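Local coordinates for protein ribonucleoside-diphosphate reductase, alpha chain (Actinobacillus ureae ATCC 25976, PDB 6DQX) that probably reduces ribonucleoside diphosphates to deoxyribonucleoside diphosphates as the catalytic subunit of a class Id ribonucleotide reductase, at residues D36-L41 against S419-I423; G100-F106 against M127-G133; D477-Q481 against F494-E499. One frame throughout, in Å; residues are numbered along the deposited sequence.

Overall arrangement
The three contacts are separate pieces of one chain that do not touch. Contact 1 (36-41 with 419-423) brings an N-terminal helix against a short helix almost 380 residues later, and the chain between them includes contact 2 (100-106 with 127-133), whose centre is about 20 Å away. Contact 3 (477-481 with 494-499) follows later in the sequence, its centre about 24 Å from that of contact 1, with about 12 Å between nearest atoms. Contacts 2 and 3 lie on opposite sides of the chain's centre, about 36 Å apart between centres. All three lie away from His65, a magnesium ligand seen in a structure of this protein though not occupied in this chain; contact 2 belongs to the beta-alpha-beta framework of the barrel domain.

Contact 1: D36-L41 against S419-I423; sequences DSRLFL and SSSFI
Phe40 and Phe422 form the aromatic part of this helix-helix contact, a T-shaped pair in which the edge of Phe422 is directed at a face of Phe40. The ring planes stand at 73° and the centroids are 5.5 Å apart; Phe422 CD2 lies above the Phe40 face, displaced toward its rim. Both rings are swung out from their helices by a chi1 with CG anti to the backbone N, which carries them into the gap between the backbones. The far corner of the Phe422 ring, CZ, reaches the aliphatic CB of Asp36 at 3.9 Å.

Ile423 meets the Phe40 ring obliquely, its CG1 3.6 Å from Phe40 CD2, and Ile423 CD1 also meets Leu41 CD2 at 3.7 Å. Ser419 CB touches Phe40 CZ, so three residues of the short helix touch this ring.

The polar part is compact. Ser37 OG donates to the carbonyl Ile423 O at 2.7 Å, with a C=O...donor angle of 118° and the donor tilted from the carbonyl plane. A water donates to the same OG and to Phe422 O, the latter at 2.8 Å, and thereby links the serine to two successive carbonyls at the end of helix 418-423. These acceptors are thus bound by partners from outside their own helix.

The segment axes approach to 10.1 Å, their directions inclined 136° to each other, closer to antiparallel than to parallel, but well off it. Helix 35-44 thereby rests on helix 418-423 in the barrel-domain family region, while Trp32 and Tyr45, from the loops flanking the N-terminal helix, also pack on Ile423.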
ATOM      1  N   ASP A  36       5.034 -11.687  38.759  1.00 24.85           N
ATOM      2  CA  ASP A  36       4.670 -12.039  37.373  1.00 24.85           C
ATOM      3  C   ASP A  36       4.122 -10.828  36.612  1.00 23.32           C
ATOM      4  O   ASP A  36       4.543 -10.524  35.484  1.00 19.72           O
ATOM      5  CB  ASP A  36       3.611 -13.149  37.349  1.00 27.47           C
ATOM      6  CG  ASP A  36       4.140 -14.513  37.827  1.00 30.65           C
ATOM      7  OD1 ASP A  36       5.366 -14.690  37.995  1.00 31.44           O
ATOM      8  OD2 ASP A  36       3.303 -15.413  38.039  1.00 30.79           O
ATOM      9  N   SER A  37       3.181 -10.130  37.245  1.00 22.78           N
ATOM     10  CA  SER A  37       2.559  -8.961  36.616  1.00 23.07           C
ATOM     11  C   SER A  37       3.540  -7.807  36.427  1.00 22.22           C
ATOM     12  O   SER A  37       3.558  -7.177  35.375  1.00 20.99           O
ATOM     13  CB  SER A  37       1.322  -8.510  37.402  1.00 22.72           C
ATOM     14  OG  SER A  37       0.324  -9.506  37.297  1.00 22.32           O
ATOM     15  N   ARG A  38       4.359  -7.537  37.433  1.00 22.66           N
ATOM     16  CA  ARG A  38       5.375  -6.497  37.302  1.00 25.14           C
ATOM     17  C   ARG A  38       6.315  -6.774  36.149  1.00 24.75           C
ATOM     18  O   ARG A  38       6.592  -5.874  35.361  1.00 22.90           O
ATOM     19  CB  ARG A  38       6.186  -6.332  38.594  1.00 28.15           C
ATOM     20  CG  ARG A  38       5.542  -5.391  39.595  1.00 31.00           C
ATOM     21  CD  ARG A  38       6.557  -4.913  40.621  1.00 33.98           C
ATOM     22  NE  ARG A  38       7.025  -6.023  41.428  1.00 37.20           N
ATOM     23  CZ  ARG A  38       6.336  -6.605  42.412  1.00 40.18           C
ATOM     24  NH1 ARG A  38       5.107  -6.192  42.747  1.00 38.24           N
ATOM     25  NH2 ARG A  38       6.888  -7.625  43.069  1.00 42.07           N
ATOM     26  N   LEU A  39       6.806  -8.019  36.057  1.00 24.47           N
ATOM     27  CA  LEU A  39       7.709  -8.418  34.956  1.00 26.02           C
ATOM     28  C   LEU A  39       7.045  -8.278  33.608  1.00 23.89           C
ATOM     29  O   LEU A  39       7.637  -7.737  32.663  1.00 24.72           O
ATOM     30  CB  LEU A  39       8.206  -9.873  35.105  1.00 30.25           C
ATOM     31  CG  LEU A  39       9.620 -10.023  35.633  1.00 35.77           C
ATOM     32  CD1 LEU A  39       9.760  -9.315  36.969  1.00 39.84           C
ATOM     33  CD2 LEU A  39       9.979 -11.491  35.746  1.00 37.77           C
ATOM     34  N   PHE A  40       5.821  -8.774  33.514  1.00 22.33           N
ATOM     35  CA  PHE A  40       5.054  -8.674  32.270  1.00 22.26           C
ATOM     36  C   PHE A  40       4.923  -7.216  31.829  1.00 21.29           C
ATOM     37  O   PHE A  40       5.189  -6.877  30.682  1.00 22.69           O
ATOM     38  CB  PHE A  40       3.677  -9.312  32.443  1.00 23.38           C
ATOM     39  CG  PHE A  40       2.913  -9.475  31.142  1.00 24.85           C
ATOM     40  CD1 PHE A  40       3.166 -10.553  30.301  1.00 26.03           C
ATOM     41  CD2 PHE A  40       1.964  -8.540  30.751  1.00 26.09           C
ATOM     42  CE1 PHE A  40       2.474 -10.711  29.100  1.00 28.03           C
ATOM     43  CE2 PHE A  40       1.263  -8.690  29.550  1.00 26.93           C
ATOM     44  CZ  PHE A  40       1.515  -9.778  28.725  1.00 27.86           C
ATOM     45  N   LEU A  41       4.554  -6.348  32.765  1.00 21.74           N
ATOM     46  CA  LEU A  41       4.383  -4.928  32.465  1.00 21.83           C
ATOM     47  C   LEU A  41       5.702  -4.236  32.071  1.00 23.06           C
ATOM     48  O   LEU A  41       5.743  -3.438  31.129  1.00 23.75           O
ATOM     49  CB  LEU A  41       3.770  -4.221  33.659  1.00 20.98           C
ATOM     50  CG  LEU A  41       2.296  -4.535  33.939  1.00 20.82           C
ATOM     51  CD1 LEU A  41       1.891  -3.931  35.268  1.00 20.74           C
ATOM     52  CD2 LEU A  41       1.398  -4.024  32.820  1.00 20.51           C
ATOM     53  N   SER A 419      -4.224 -11.132  27.934  1.00 25.48           N
ATOM     54  CA  SER A 419      -3.097 -10.518  28.646  1.00 26.41           C
ATOM     55  C   SER A 419      -3.564  -9.709  29.844  1.00 24.64           C
ATOM     56  O   SER A 419      -2.934  -9.736  30.911  1.00 22.14           O
ATOM     57  CB  SER A 419      -2.263  -9.649  27.697  1.00 29.17           C
ATOM     58  OG  SER A 419      -1.765 -10.457  26.639  1.00 32.64           O
ATOM     59  N   SER A 420      -4.675  -8.989  29.677  1.00 22.71           N
ATOM     60  CA  SER A 420      -5.203  -8.168  30.749  1.00 23.22           C
ATOM     61  C   SER A 420      -5.632  -9.016  31.953  1.00 20.94           C
ATOM     62  O   SER A 420      -5.396  -8.626  33.087  1.00 22.64           O
ATOM     63  CB  SER A 420      -6.370  -7.316  30.258  1.00 23.93           C
ATOM     64  OG  SER A 420      -5.960  -6.484  29.195  1.00 27.66           O
ATOM     65  N   SER A 421      -6.205 -10.187  31.691  1.00 20.34           N
ATOM     66  CA  SER A 421      -6.594 -11.126  32.748  1.00 20.58           C
ATOM     67  C   SER A 421      -5.371 -11.675  33.480  1.00 20.86           C
ATOM     68  O   SER A 421      -5.381 -11.829  34.710  1.00 18.43           O
ATOM     69  CB  SER A 421      -7.419 -12.287  32.173  1.00 20.56           C
ATOM     70  OG  SER A 421      -8.751 -11.871  31.965  1.00 19.52           O
ATOM     71  N   PHE A 422      -4.318 -11.972  32.726  1.00 22.12           N
ATOM     72  CA  PHE A 422      -3.060 -12.404  33.335  1.00 22.99           C
ATOM     73  C   PHE A 422      -2.548 -11.345  34.326  1.00 21.97           C
ATOM     74  O   PHE A 422      -2.303 -11.658  35.484  1.00 21.89           O
ATOM     75  CB  PHE A 422      -1.998 -12.694  32.276  1.00 24.54           C
ATOM     76  CG  PHE A 422      -0.676 -13.123  32.864  1.00 26.23           C
ATOM     77  CD1 PHE A 422      -0.587 -14.302  33.596  1.00 27.83           C
ATOM     78  CD2 PHE A 422       0.462 -12.334  32.713  1.00 27.22           C
ATOM     79  CE1 PHE A 422       0.624 -14.708  34.156  1.00 29.15           C
ATOM     80  CE2 PHE A 422       1.671 -12.731  33.263  1.00 28.69           C
ATOM     81  CZ  PHE A 422       1.752 -13.918  33.988  1.00 30.06           C
ATOM     82  N   ILE A 423      -2.449 -10.105  33.857  1.00 20.33           N
ATOM     83  CA  ILE A 423      -1.953  -8.980  34.662  1.00 21.29           C
ATOM     84  C   ILE A 423      -2.764  -8.847  35.960  1.00 21.05           C
ATOM     85  O   ILE A 423      -2.201  -8.684  37.046  1.00 19.63           O
ATOM     86  CB  ILE A 423      -1.962  -7.665  33.853  1.00 21.77           C
ATOM     87  CG1 ILE A 423      -0.877  -7.681  32.753  1.00 22.33           C
ATOM     88  CG2 ILE A 423      -1.778  -6.432  34.743  1.00 22.35           C
ATOM     89  CD1 ILE A 423      -1.051  -6.621  31.689  1.00 22.77           C
TER
HETATM   90  O   HOH W   1      -0.312 -12.462  37.269  1.00 27.70           O

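Contact 2: G100-F106 against M127-G133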
ATOM      1  N   GLY A 100       2.452   7.166  20.596  1.00 25.42           N
ATOM      2  CA  GLY A 100       1.297   6.310  20.299  1.00 24.49           C
ATOM      3  C   GLY A 100      -0.071   6.938  20.465  1.00 22.90           C
ATOM      4  O   GLY A 100      -0.239   8.174  20.460  1.00 22.40           O
ATOM      5  N   LEU A 101      -1.057   6.055  20.573  1.00 20.27           N
ATOM      6  CA  LEU A 101      -2.448   6.437  20.763  1.00 19.84           C
ATOM      7  C   LEU A 101      -3.061   5.456  21.768  1.00 18.83           C
ATOM      8  O   LEU A 101      -2.636   4.305  21.851  1.00 19.82           O
ATOM      9  CB  LEU A 101      -3.231   6.394  19.451  1.00 19.35           C
ATOM     10  CG  LEU A 101      -2.832   7.416  18.372  1.00 19.54           C
ATOM     11  CD1 LEU A 101      -3.496   7.092  17.052  1.00 20.00           C
ATOM     12  CD2 LEU A 101      -3.180   8.833  18.820  1.00 20.50           C
ATOM     13  N   PRO A 102      -4.088   5.901  22.498  1.00 18.42           N
ATOM     14  CA  PRO A 102      -4.710   5.045  23.528  1.00 16.48           C
ATOM     15  C   PRO A 102      -5.948   4.255  23.059  1.00 16.94           C
ATOM     16  O   PRO A 102      -6.647   3.680  23.908  1.00 16.31           O
ATOM     17  CB  PRO A 102      -5.064   6.082  24.604  1.00 16.73           C
ATOM     18  CG  PRO A 102      -5.540   7.230  23.786  1.00 16.58           C
ATOM     19  CD  PRO A 102      -4.574   7.289  22.609  1.00 17.67           C
ATOM     20  N   ILE A 103      -6.219   4.208  21.749  1.00 15.29           N
ATOM     21  CA  ILE A 103      -7.390   3.509  21.188  1.00 15.91           C
ATOM     22  C   ILE A 103      -7.082   2.026  20.938  1.00 15.87           C
ATOM     23  O   ILE A 103      -5.931   1.665  20.761  1.00 16.32           O
ATOM     24  CB  ILE A 103      -7.959   4.165  19.907  1.00 15.74           C
ATOM     25  CG1 ILE A 103      -6.859   4.408  18.856  1.00 16.07           C
ATOM     26  CG2 ILE A 103      -8.643   5.503  20.245  1.00 15.71           C
ATOM     27  CD1 ILE A 103      -7.337   4.559  17.432  1.00 16.78           C
ATOM     28  N   SER A 104      -8.124   1.192  20.955  1.00 15.83           N
ATOM     29  CA  SER A 104      -8.008  -0.294  20.792  1.00 16.56           C
ATOM     30  C   SER A 104      -8.681  -0.862  19.527  1.00 17.02           C
ATOM     31  O   SER A 104      -8.694  -2.077  19.318  1.00 19.67           O
ATOM     32  CB  SER A 104      -8.584  -0.999  22.048  1.00 16.94           C
ATOM     33  OG  SER A 104      -7.679  -0.853  23.146  1.00 16.25           O
ATOM     34  N   CYS A 105      -9.224  -0.002  18.685  1.00 16.70           N
ATOM     35  CA  CYS A 105      -9.714  -0.430  17.376  1.00 16.49           C
ATOM     36  C   CYS A 105      -9.668   0.750  16.402  1.00 16.55           C
ATOM     37  O   CYS A 105      -9.605   1.925  16.805  1.00 17.16           O
ATOM     38  CB  CYS A 105     -11.141  -1.039  17.481  1.00 16.37           C
ATOM     39  SG  CYS A 105     -12.425   0.186  17.854  1.00 16.57           S
ATOM     40  N   PHE A 106      -9.735   0.418  15.120  1.00 15.51           N
ATOM     41  CA  PHE A 106      -9.745   1.393  14.036  1.00 15.76           C
ATOM     42  C   PHE A 106     -10.405   0.700  12.838  1.00 15.62           C
ATOM     43  O   PHE A 106      -9.864  -0.282  12.294  1.00 15.94           O
ATOM     44  CB  PHE A 106      -8.317   1.848  13.723  1.00 16.17           C
ATOM     45  CG  PHE A 106      -8.239   3.052  12.831  1.00 17.44           C
ATOM     46  CD1 PHE A 106      -8.571   2.969  11.488  1.00 18.69           C
ATOM     47  CD2 PHE A 106      -7.832   4.284  13.338  1.00 18.42           C
ATOM     48  CE1 PHE A 106      -8.510   4.079  10.658  1.00 19.49           C
ATOM     49  CE2 PHE A 106      -7.763   5.402  12.510  1.00 18.96           C
ATOM     50  CZ  PHE A 106      -8.119   5.306  11.171  1.00 19.24           C
ATOM     51  N   MET A 127      -1.666   3.296  11.342  1.00 18.54           N
ATOM     52  CA  MET A 127      -2.106   2.540  12.539  1.00 19.99           C
ATOM     53  C   MET A 127      -1.322   1.259  12.803  1.00 21.72           C
ATOM     54  O   MET A 127      -1.139   0.884  13.963  1.00 22.48           O
ATOM     55  CB  MET A 127      -3.596   2.231  12.463  1.00 20.58           C
ATOM     56  CG  MET A 127      -4.472   3.458  12.603  1.00 21.32           C
ATOM     57  SD  MET A 127      -4.127   4.398  14.098  1.00 23.34           S
ATOM     58  CE  MET A 127      -4.355   3.158  15.367  1.00 23.20           C
ATOM     59  N   SER A 128      -0.843   0.591  11.760  1.00 21.99           N
ATOM     60  CA  SER A 128       0.056  -0.570  11.949  1.00 22.73           C
ATOM     61  C   SER A 128       1.390  -0.194  12.606  1.00 24.18           C
ATOM     62  O   SER A 128       1.979  -1.007  13.312  1.00 25.14           O
ATOM     63  CB  SER A 128       0.328  -1.274  10.616  1.00 21.87           C
ATOM     64  OG  SER A 128      -0.885  -1.710  10.023  1.00 23.16           O
ATOM     65  N   LYS A 129       1.873   1.024  12.358  1.00 23.11           N
ATOM     66  CA  LYS A 129       3.059   1.529  13.043  1.00 24.83           C
ATOM     67  C   LYS A 129       2.730   1.851  14.497  1.00 25.82           C
ATOM     68  O   LYS A 129       3.507   1.525  15.375  1.00 28.86           O
ATOM     69  CB  LYS A 129       3.603   2.805  12.378  1.00 25.48           C
ATOM     70  CG  LYS A 129       4.811   3.441  13.063  1.00 27.13           C
ATOM     71  CD  LYS A 129       6.013   2.488  13.076  1.00 30.59           C
ATOM     72  CE  LYS A 129       7.340   3.226  13.284  1.00 32.81           C
ATOM     73  NZ  LYS A 129       8.530   2.376  12.956  1.00 34.81           N
ATOM     74  N   ILE A 130       1.607   2.523  14.710  1.00 25.50           N
ATOM     75  CA  ILE A 130       1.218   3.050  16.030  1.00 28.73           C
ATOM     76  C   ILE A 130       0.681   1.931  16.943  1.00 30.49           C
ATOM     77  O   ILE A 130       0.942   1.929  18.164  1.00 27.66           O
ATOM     78  CB  ILE A 130       0.172   4.186  15.868  1.00 30.17           C
ATOM     79  CG1 ILE A 130       0.834   5.401  15.195  1.00 32.48           C
ATOM     80  CG2 ILE A 130      -0.442   4.573  17.212  1.00 31.22           C
ATOM     81  CD1 ILE A 130      -0.119   6.424  14.577  1.00 34.05           C
ATOM     82  N   GLY A 131      -0.053   0.992  16.339  1.00 32.34           N
ATOM     83  CA  GLY A 131      -0.598  -0.194  17.024  1.00 33.96           C
ATOM     84  C   GLY A 131      -2.035   0.019  17.452  1.00 36.69           C
ATOM     85  O   GLY A 131      -2.566   1.135  17.381  1.00 36.43           O
ATOM     86  N   GLY A 132      -2.654  -1.066  17.908  1.00 38.36           N
ATOM     87  CA  GLY A 132      -4.034  -1.062  18.384  1.00 40.18           C
ATOM     88  C   GLY A 132      -5.006  -1.745  17.436  1.00 40.84           C
ATOM     89  O   GLY A 132      -6.213  -1.641  17.633  1.00 45.43           O
ATOM     90  N   GLY A 133      -4.494  -2.425  16.407  1.00 35.28           N
ATOM     91  CA  GLY A 133      -5.326  -3.240  15.520  1.00 31.11           C
ATOM     92  C   GLY A 133      -6.138  -2.400  14.547  1.00 26.58           C
ATOM     93  O   GLY A 133      -6.537  -1.261  14.848  1.00 24.57           O
TER
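Met127 meets the ring of Phe106 in the tightly packed part of this contact. Its CG sits over one face, 3.8 Å from the Phe106 centroid and 22° off the ring normal, a CH-pi contact; the sulfur SD is oblique, 4.6 Å from that centroid, making a Met-aromatic contact. Bends at chi2 (-55°) and chi3 (-56°) curl the methionine so that SD also touches Leu101 CD1 and its methyl CE meets Ile103 CD1 at 3.9 Å. Ile130 CG2 extends this apolar patch onto Leu101 CG.

Toward the partly exposed Ser104 and Gly132 the contact is backbone only, with no hydrogen bond between the segments. Ser104 O and Gly132 O, two acceptors, come to 3.0 Å without bonding. Gly132, at positive phi, brings its CA 4.1 Å from Ile103 O with no side chain between.

Helix 114-130 thus packs against the start of strand 105-109 and the loop leading into it, in a beta-alpha-beta crossover to strand 134-137. The chemistry implies cohesion through dispersion and sulfur-aromatic contact rather than polar pairing: Ile103 O is buried with no partner in the model.

Contact 3: D477-Q481 against F494-E499; sequences DGSVQ and FKTFSE
Ser479 turns OG anti to its own N (chi1 175°), while Glu499, with CG beside its N and the chain extended beyond CG, reaches across to meet it. The serine closes an ST turn, its OG accepting from Gln481 N at 3.1 Å with an N-H...O angle of 170°. The same OG donates to Glu499 OE2 at 2.5 Å, using the syn lone pair of that oxygen. One hydroxyl therefore both closes its turn and grips the opposite loop.

The carboxylate is held through its other oxygen as well. Thr496 N donates to Glu499 OE1 at 2.9 Å, nearly straight at 176°, entering on the anti side and somewhat out of the carboxylate plane. With both oxygens engaged, the rotation of the carboxylate is restricted, and these donors would probably help stabilise its negative charge.

Gln481 runs antiparallel alongside Glu499, its CG 3.3 Å from Glu499 OE2, the amide turned steeply to the carboxylate. The amide NE2 bonds to Lys491 O, in helix 488-493, which ties the end of this side chain to the helix between the two loops. Val480 CG2 meets Phe494 CB at 3.9 Å, an apolar contact, and the Thr496 methyl CG2 lies against the carbonyl Gly478 O. Asn437 ND2 bonds both Gly478 O and Phe494 O, joining the loops from a third part of the chain.

Between the loops lies a four-coordinated water, accepting from Val480 N and Gln481 NE2 and donating to Phe494 O and, at 2.7 Å, to Glu499 OE1.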
ATOM      1  N   ASP A 477      -5.033 -32.826  30.622  1.00 34.04           N
ATOM      2  CA  ASP A 477      -5.318 -31.552  29.939  1.00 34.79           C
ATOM      3  C   ASP A 477      -5.991 -30.528  30.873  1.00 32.65           C
ATOM      4  O   ASP A 477      -6.836 -29.748  30.449  1.00 31.62           O
ATOM      5  CB  ASP A 477      -6.174 -31.789  28.681  1.00 38.23           C
ATOM      6  CG  ASP A 477      -5.612 -32.889  27.781  1.00 42.35           C
ATOM      7  OD1 ASP A 477      -4.423 -32.805  27.416  1.00 43.87           O
ATOM      8  OD2 ASP A 477      -6.363 -33.836  27.441  1.00 45.41           O
ATOM      9  N   GLY A 478      -5.598 -30.559  32.143  1.00 29.76           N
ATOM     10  CA  GLY A 478      -6.143 -29.702  33.191  1.00 29.95           C
ATOM     11  C   GLY A 478      -7.541 -30.021  33.694  1.00 29.23           C
ATOM     12  O   GLY A 478      -8.157 -29.180  34.351  1.00 27.09           O
ATOM     13  N   SER A 479      -8.023 -31.230  33.411  1.00 28.59           N
ATOM     14  CA  SER A 479      -9.357 -31.683  33.827  1.00 29.30           C
ATOM     15  C   SER A 479      -9.294 -32.337  35.202  1.00 31.24           C
ATOM     16  O   SER A 479      -8.261 -32.898  35.567  1.00 31.72           O
ATOM     17  CB  SER A 479      -9.912 -32.671  32.807  1.00 27.73           C
ATOM     18  OG  SER A 479     -11.150 -33.222  33.226  1.00 28.23           O
ATOM     19  N   VAL A 480     -10.409 -32.277  35.940  1.00 29.84           N
ATOM     20  CA  VAL A 480     -10.595 -33.021  37.193  1.00 29.92           C
ATOM     21  C   VAL A 480     -11.695 -34.076  37.090  1.00 30.84           C
ATOM     22  O   VAL A 480     -12.038 -34.692  38.096  1.00 30.99           O
ATOM     23  CB  VAL A 480     -10.903 -32.078  38.400  1.00 28.88           C
ATOM     24  CG1 VAL A 480      -9.775 -31.096  38.606  1.00 29.24           C
ATOM     25  CG2 VAL A 480     -12.223 -31.337  38.231  1.00 29.22           C
ATOM     26  N   GLN A 481     -12.245 -34.298  35.890  1.00 33.05           N
ATOM     27  CA  GLN A 481     -13.411 -35.175  35.730  1.00 34.58           C
ATOM     28  C   GLN A 481     -13.067 -36.638  36.041  1.00 37.79           C
ATOM     29  O   GLN A 481     -13.938 -37.413  36.478  1.00 37.89           O
ATOM     30  CB  GLN A 481     -14.023 -35.053  34.317  1.00 33.52           C
ATOM     31  CG  GLN A 481     -14.471 -33.638  33.920  1.00 33.21           C
ATOM     32  CD  GLN A 481     -15.419 -33.018  34.924  1.00 32.62           C
ATOM     33  OE1 GLN A 481     -16.505 -33.544  35.148  1.00 34.05           O
ATOM     34  NE2 GLN A 481     -15.005 -31.925  35.558  1.00 30.58           N
ATOM     35  N   PHE A 494     -15.653 -27.204  38.190  1.00 24.02           N
ATOM     36  CA  PHE A 494     -14.321 -27.113  37.588  1.00 23.35           C
ATOM     37  C   PHE A 494     -14.170 -27.772  36.211  1.00 24.75           C
ATOM     38  O   PHE A 494     -13.046 -28.064  35.783  1.00 24.27           O
ATOM     39  CB  PHE A 494     -13.275 -27.617  38.606  1.00 23.68           C
ATOM     40  CG  PHE A 494     -13.229 -26.782  39.839  1.00 21.87           C
ATOM     41  CD1 PHE A 494     -12.692 -25.518  39.797  1.00 22.06           C
ATOM     42  CD2 PHE A 494     -13.812 -27.218  41.029  1.00 22.48           C
ATOM     43  CE1 PHE A 494     -12.675 -24.707  40.916  1.00 22.25           C
ATOM     44  CE2 PHE A 494     -13.801 -26.419  42.154  1.00 21.87           C
ATOM     45  CZ  PHE A 494     -13.242 -25.154  42.101  1.00 22.00           C
ATOM     46  N   LYS A 495     -15.279 -27.973  35.493  1.00 24.28           N
ATOM     47  CA  LYS A 495     -15.196 -28.339  34.085  1.00 24.86           C
ATOM     48  C   LYS A 495     -14.350 -27.301  33.328  1.00 24.13           C
ATOM     49  O   LYS A 495     -14.412 -26.089  33.609  1.00 22.34           O
ATOM     50  CB  LYS A 495     -16.570 -28.411  33.426  1.00 26.29           C
ATOM     51  CG  LYS A 495     -17.373 -29.661  33.702  1.00 28.49           C
ATOM     52  CD  LYS A 495     -18.663 -29.584  32.894  1.00 30.54           C
ATOM     53  CE  LYS A 495     -19.685 -30.592  33.356  1.00 34.13           C
ATOM     54  NZ  LYS A 495     -19.465 -31.918  32.758  1.00 34.47           N
ATOM     55  N   THR A 496     -13.566 -27.799  32.379  1.00 24.61           N
ATOM     56  CA  THR A 496     -12.752 -26.966  31.463  1.00 24.83           C
ATOM     57  C   THR A 496     -13.621 -26.401  30.340  1.00 22.65           C
ATOM     58  O   THR A 496     -14.723 -26.885  30.107  1.00 21.70           O
ATOM     59  CB  THR A 496     -11.657 -27.827  30.799  1.00 25.52           C
ATOM     60  OG1 THR A 496     -12.270 -28.892  30.068  1.00 26.83           O
ATOM     61  CG2 THR A 496     -10.741 -28.414  31.843  1.00 29.22           C
ATOM     62  N   PHE A 497     -13.108 -25.413  29.606  1.00 23.10           N
ATOM     63  CA  PHE A 497     -13.801 -24.835  28.429  1.00 22.86           C
ATOM     64  C   PHE A 497     -14.266 -25.970  27.488  1.00 23.71           C
ATOM     65  O   PHE A 497     -15.427 -26.009  27.058  1.00 22.48           O
ATOM     66  CB  PHE A 497     -12.847 -23.874  27.694  1.00 22.94           C
ATOM     67  CG  PHE A 497     -13.489 -22.938  26.680  1.00 23.09           C
ATOM     68  CD1 PHE A 497     -14.840 -22.981  26.315  1.00 22.95           C
ATOM     69  CD2 PHE A 497     -12.682 -21.985  26.059  1.00 24.26           C
ATOM     70  CE1 PHE A 497     -15.359 -22.088  25.383  1.00 22.88           C
ATOM     71  CE2 PHE A 497     -13.197 -21.100  25.117  1.00 24.18           C
ATOM     72  CZ  PHE A 497     -14.537 -21.149  24.773  1.00 23.21           C
ATOM     73  N   SER A 498     -13.366 -26.910  27.194  1.00 25.00           N
ATOM     74  CA  SER A 498     -13.687 -28.041  26.306  1.00 25.92           C
ATOM     75  C   SER A 498     -14.823 -28.963  26.820  1.00 23.85           C
ATOM     76  O   SER A 498     -15.560 -29.550  26.027  1.00 25.87           O
ATOM     77  CB  SER A 498     -12.426 -28.874  26.022  1.00 27.78           C
ATOM     78  OG  SER A 498     -11.930 -29.475  27.198  1.00 29.56           O
ATOM     79  N   GLU A 499     -14.951 -29.082  28.134  1.00 24.14           N
ATOM     80  CA  GLU A 499     -15.974 -29.927  28.769  1.00 24.35           C
ATOM     81  C   GLU A 499     -17.339 -29.247  28.942  1.00 23.19           C
ATOM     82  O   GLU A 499     -18.331 -29.901  29.283  1.00 21.55           O
ATOM     83  CB  GLU A 499     -15.449 -30.402  30.131  1.00 26.05           C
ATOM     84  CG  GLU A 499     -14.291 -31.397  30.009  1.00 28.62           C
ATOM     85  CD  GLU A 499     -13.471 -31.571  31.290  1.00 30.29           C
ATOM     86  OE1 GLU A 499     -13.521 -30.704  32.204  1.00 30.26           O
ATOM     87  OE2 GLU A 499     -12.730 -32.584  31.365  1.00 31.05           O
TER
HETATM   88  O   HOH W   2     -12.426 -30.647  34.688  1.00 24.76           O